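Local coordinates for DUF3013 family protein (Enterococcus faecalis, PDB 3NAT) that is of unknown function but adopts an alpha-beta half-sandwich fold, in which helices pack on one side of a mixed beta-sheet, at residues V41-E46 against E117-L122. Numbering follows the deposited sequence.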
ATOM      1  N   VAL A  41       7.251  -5.941 -16.710  1.00 84.13           N
ATOM      2  CA  VAL A  41       6.530  -6.028 -17.953  1.00 84.83           C
ATOM      3  C   VAL A  41       7.194  -5.105 -18.973  1.00 91.74           C
ATOM      4  O   VAL A  41       7.489  -3.948 -18.663  1.00 86.49           O
ATOM      5  CB  VAL A  41       5.072  -5.623 -17.691  1.00 80.88           C
ATOM      6  CG1 VAL A  41       4.554  -4.702 -18.762  1.00 87.84           C
ATOM      7  CG2 VAL A  41       4.201  -6.851 -17.545  1.00 82.40           C
ATOM      8  N   ARG A  42       7.458  -5.617 -20.172  1.00 87.68           N
ATOM      9  CA  ARG A  42       8.080  -4.802 -21.213  1.00 89.41           C
ATOM     10  C   ARG A  42       7.380  -4.931 -22.550  1.00 86.59           C
ATOM     11  O   ARG A  42       7.211  -6.030 -23.060  1.00100.98           O
ATOM     12  CB  ARG A  42       9.550  -5.179 -21.403  1.00 96.67           C
ATOM     13  CG  ARG A  42      10.460  -4.772 -20.275  1.00110.34           C
ATOM     14  CD  ARG A  42      11.221  -5.971 -19.767  1.00125.49           C
ATOM     15  NE  ARG A  42      12.599  -5.637 -19.435  1.00142.40           N
ATOM     16  CZ  ARG A  42      13.577  -6.533 -19.370  1.00162.42           C
ATOM     17  NH1 ARG A  42      14.811  -6.153 -19.062  1.00169.83           N
ATOM     18  NH2 ARG A  42      13.321  -7.812 -19.621  1.00168.27           N
ATOM     19  N   LEU A  43       6.989  -3.799 -23.121  1.00 83.33           N
ATOM     20  CA  LEU A  43       6.524  -3.760 -24.502  1.00 87.87           C
ATOM     21  C   LEU A  43       7.599  -3.180 -25.421  1.00101.64           C
ATOM     22  O   LEU A  43       8.338  -2.276 -25.039  1.00 99.34           O
ATOM     23  CB  LEU A  43       5.241  -2.936 -24.622  1.00 82.09           C
ATOM     24  CG  LEU A  43       4.045  -3.436 -23.810  1.00 85.69           C
ATOM     25  CD1 LEU A  43       2.794  -2.610 -24.091  1.00 85.16           C
ATOM     26  CD2 LEU A  43       3.788  -4.903 -24.100  1.00 89.78           C
ATOM     27  N   TYR A  44       7.686  -3.711 -26.634  1.00113.61           N
ATOM     28  CA  TYR A  44       8.588  -3.166 -27.637  1.00106.54           C
ATOM     29  C   TYR A  44       7.811  -2.730 -28.872  1.00102.43           C
ATOM     30  O   TYR A  44       6.728  -3.240 -29.149  1.00101.00           O
ATOM     31  CB  TYR A  44       9.655  -4.190 -28.018  1.00 98.60           C
ATOM     32  CG  TYR A  44      10.492  -4.663 -26.851  1.00102.92           C
ATOM     33  CD1 TYR A  44      11.543  -3.897 -26.365  1.00115.40           C
ATOM     34  CD2 TYR A  44      10.237  -5.879 -26.241  1.00100.75           C
ATOM     35  CE1 TYR A  44      12.314  -4.334 -25.294  1.00118.84           C
ATOM     36  CE2 TYR A  44      11.001  -6.324 -25.177  1.00108.98           C
ATOM     37  CZ  TYR A  44      12.037  -5.549 -24.705  1.00117.75           C
ATOM     38  OH  TYR A  44      12.792  -5.995 -23.642  1.00122.26           O
ATOM     39  N   ALA A  45       8.365  -1.772 -29.602  1.00106.02           N
ATOM     40  CA  ALA A  45       7.764  -1.305 -30.845  1.00108.33           C
ATOM     41  C   ALA A  45       8.821  -0.639 -31.713  1.00118.51           C
ATOM     42  O   ALA A  45       9.789  -0.068 -31.208  1.00116.49           O
ATOM     43  CB  ALA A  45       6.615  -0.351 -30.566  1.00104.22           C
ATOM     44  N   GLU A  46       8.633  -0.722 -33.025  1.00130.84           N
ATOM     45  CA  GLU A  46       9.604  -0.190 -33.967  1.00142.37           C
ATOM     46  C   GLU A  46       9.336   1.288 -34.239  1.00148.34           C
ATOM     47  O   GLU A  46       8.226   1.667 -34.611  1.00149.49           O
ATOM     48  CB  GLU A  46       9.561  -0.995 -35.265  1.00150.99           C
ATOM     49  CG  GLU A  46      10.675  -0.672 -36.238  1.00168.70           C
ATOM     50  CD  GLU A  46      10.519  -1.406 -37.551  1.00182.13           C
ATOM     51  OE1 GLU A  46      11.082  -0.937 -38.567  1.00188.10           O
ATOM     52  OE2 GLU A  46       9.824  -2.446 -37.566  1.00183.13           O
ATOM     53  N   GLU A 117      -4.319  -4.172 -24.943  1.00 91.45           N
ATOM     54  CA  GLU A 117      -4.718  -2.804 -25.202  1.00 99.03           C
ATOM     55  C   GLU A 117      -3.471  -1.931 -25.181  1.00 97.85           C
ATOM     56  O   GLU A 117      -3.361  -0.962 -25.928  1.00101.91           O
ATOM     57  CB  GLU A 117      -5.754  -2.343 -24.173  1.00107.52           C
ATOM     58  CG  GLU A 117      -6.519  -1.090 -24.573  1.00133.38           C
ATOM     59  CD  GLU A 117      -7.226  -1.215 -25.919  1.00150.46           C
ATOM     60  OE1 GLU A 117      -7.494  -2.358 -26.359  1.00153.43           O
ATOM     61  OE2 GLU A 117      -7.522  -0.162 -26.533  1.00153.98           O
ATOM     62  N   GLY A 118      -2.514  -2.307 -24.341  1.00 91.45           N
ATOM     63  CA  GLY A 118      -1.253  -1.600 -24.259  1.00 81.42           C
ATOM     64  C   GLY A 118      -0.540  -1.579 -25.592  1.00 79.54           C
ATOM     65  O   GLY A 118      -0.239  -0.523 -26.129  1.00 91.42           O
ATOM     66  N   GLN A 119      -0.277  -2.756 -26.137  1.00 77.27           N
ATOM     67  CA  GLN A 119       0.460  -2.865 -27.386  1.00 83.03           C
ATOM     68  C   GLN A 119      -0.257  -2.120 -28.509  1.00 91.78           C
ATOM     69  O   GLN A 119       0.375  -1.513 -29.363  1.00 90.91           O
ATOM     70  CB  GLN A 119       0.650  -4.330 -27.755  1.00 79.46           C
ATOM     71  CG  GLN A 119       1.565  -4.550 -28.925  1.00 87.13           C
ATOM     72  CD  GLN A 119       2.977  -4.128 -28.628  1.00 98.89           C
ATOM     73  OE1 GLN A 119       3.853  -4.955 -28.348  1.00101.74           O
ATOM     74  NE2 GLN A 119       3.211  -2.830 -28.677  1.00105.93           N
ATOM     75  N   SER A 120      -1.583  -2.167 -28.498  1.00 98.16           N
ATOM     76  CA  SER A 120      -2.376  -1.426 -29.466  1.00102.18           C
ATOM     77  C   SER A 120      -2.053   0.063 -29.338  1.00100.76           C
ATOM     78  O   SER A 120      -1.511   0.664 -30.260  1.00100.92           O
ATOM     79  CB  SER A 120      -3.869  -1.680 -29.234  1.00104.96           C
ATOM     80  OG  SER A 120      -4.674  -1.081 -30.234  1.00115.32           O
ATOM     81  N   ASP A 121      -2.377   0.637 -28.182  1.00 89.76           N
ATOM     82  CA  ASP A 121      -2.107   2.035 -27.881  1.00 85.45           C
ATOM     83  C   ASP A 121      -0.678   2.484 -28.220  1.00 92.74           C
ATOM     84  O   ASP A 121      -0.465   3.631 -28.626  1.00 88.34           O
ATOM     85  CB  ASP A 121      -2.415   2.322 -26.407  1.00 86.43           C
ATOM     86  CG  ASP A 121      -3.901   2.230 -26.092  1.00103.65           C
ATOM     87  OD1 ASP A 121      -4.696   2.068 -27.042  1.00117.04           O
ATOM     88  OD2 ASP A 121      -4.279   2.327 -24.901  1.00101.79           O
ATOM     89  N   LEU A 122       0.295   1.589 -28.053  1.00 92.42           N
ATOM     90  CA  LEU A 122       1.685   1.919 -28.354  1.00 88.97           C
ATOM     91  C   LEU A 122       1.893   2.155 -29.839  1.00 97.67           C
ATOM     92  O   LEU A 122       2.415   3.191 -30.242  1.00110.12           O
ATOM     93  CB  LEU A 122       2.645   0.829 -27.874  1.00 82.81           C
ATOM     94  CG  LEU A 122       4.116   1.233 -28.024  1.00 79.40           C
ATOM     95  CD1 LEU A 122       4.344   2.571 -27.338  1.00 84.61           C
ATOM     96  CD2 LEU A 122       5.051   0.199 -27.454  1.00 68.23           C
TER
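Leu-43 reaches from the strand to the backbone of the helix, its CD1 lying 3.7 Å from N of Gln-119 and 3.8 Å from C of Gly-118. The methyl sits against the peptide that joins these two helix residues, where Gly-118 presents only backbone. Two residues along the strand, Ala-45 also points toward the helix, and its CB meets CD2 of Leu-122 at 3.5 Å, with CG of the same leucine behind at 3.9 Å. CD2 also approaches CB of Leu-43 (4.2 Å), so one branch of Leu-122 lies between the two inward-facing strand residues. With CG anti to the backbone N (chi1 -173°), Leu-122 extends this branch across to the strand. Strand 36-46 belongs to the mixed sheet of the half sandwich, and helix 101-125 runs along one face of it; here the axes of segments 41-46 and 117-122 approach to 9.2 Å, with their N-to-C directions 31° apart. Beside the leucines, Gln-119 presents the outer end of its amide, with both OE1 and NE2, to the carbonyl oxygen of Tyr-44, which sits slightly out of the amide plane. Its chain bends at chi2 (65°); as modelled, OE1 and NE2 of Gln-119 lie 3.4 and 3.6 Å from O of Tyr-44, neither hydrogen-bonded to it. The leucines and Ala-45 pack apolar groups; the amide adds a van der Waals approach. The CB of Tyr-44 points away from the helix, and its side chain packs on Phe-65 and Glu-67, with OH making a weak hydrogen bond to Glu-25. Further out, Leu-126 and Leu-123 touch Ala-45, Phe-134 covers part of Leu-122, and Tyr-24 packs on Leu-43, whose backbone is hydrogen-bonded to Phe-68 of strand 65-75.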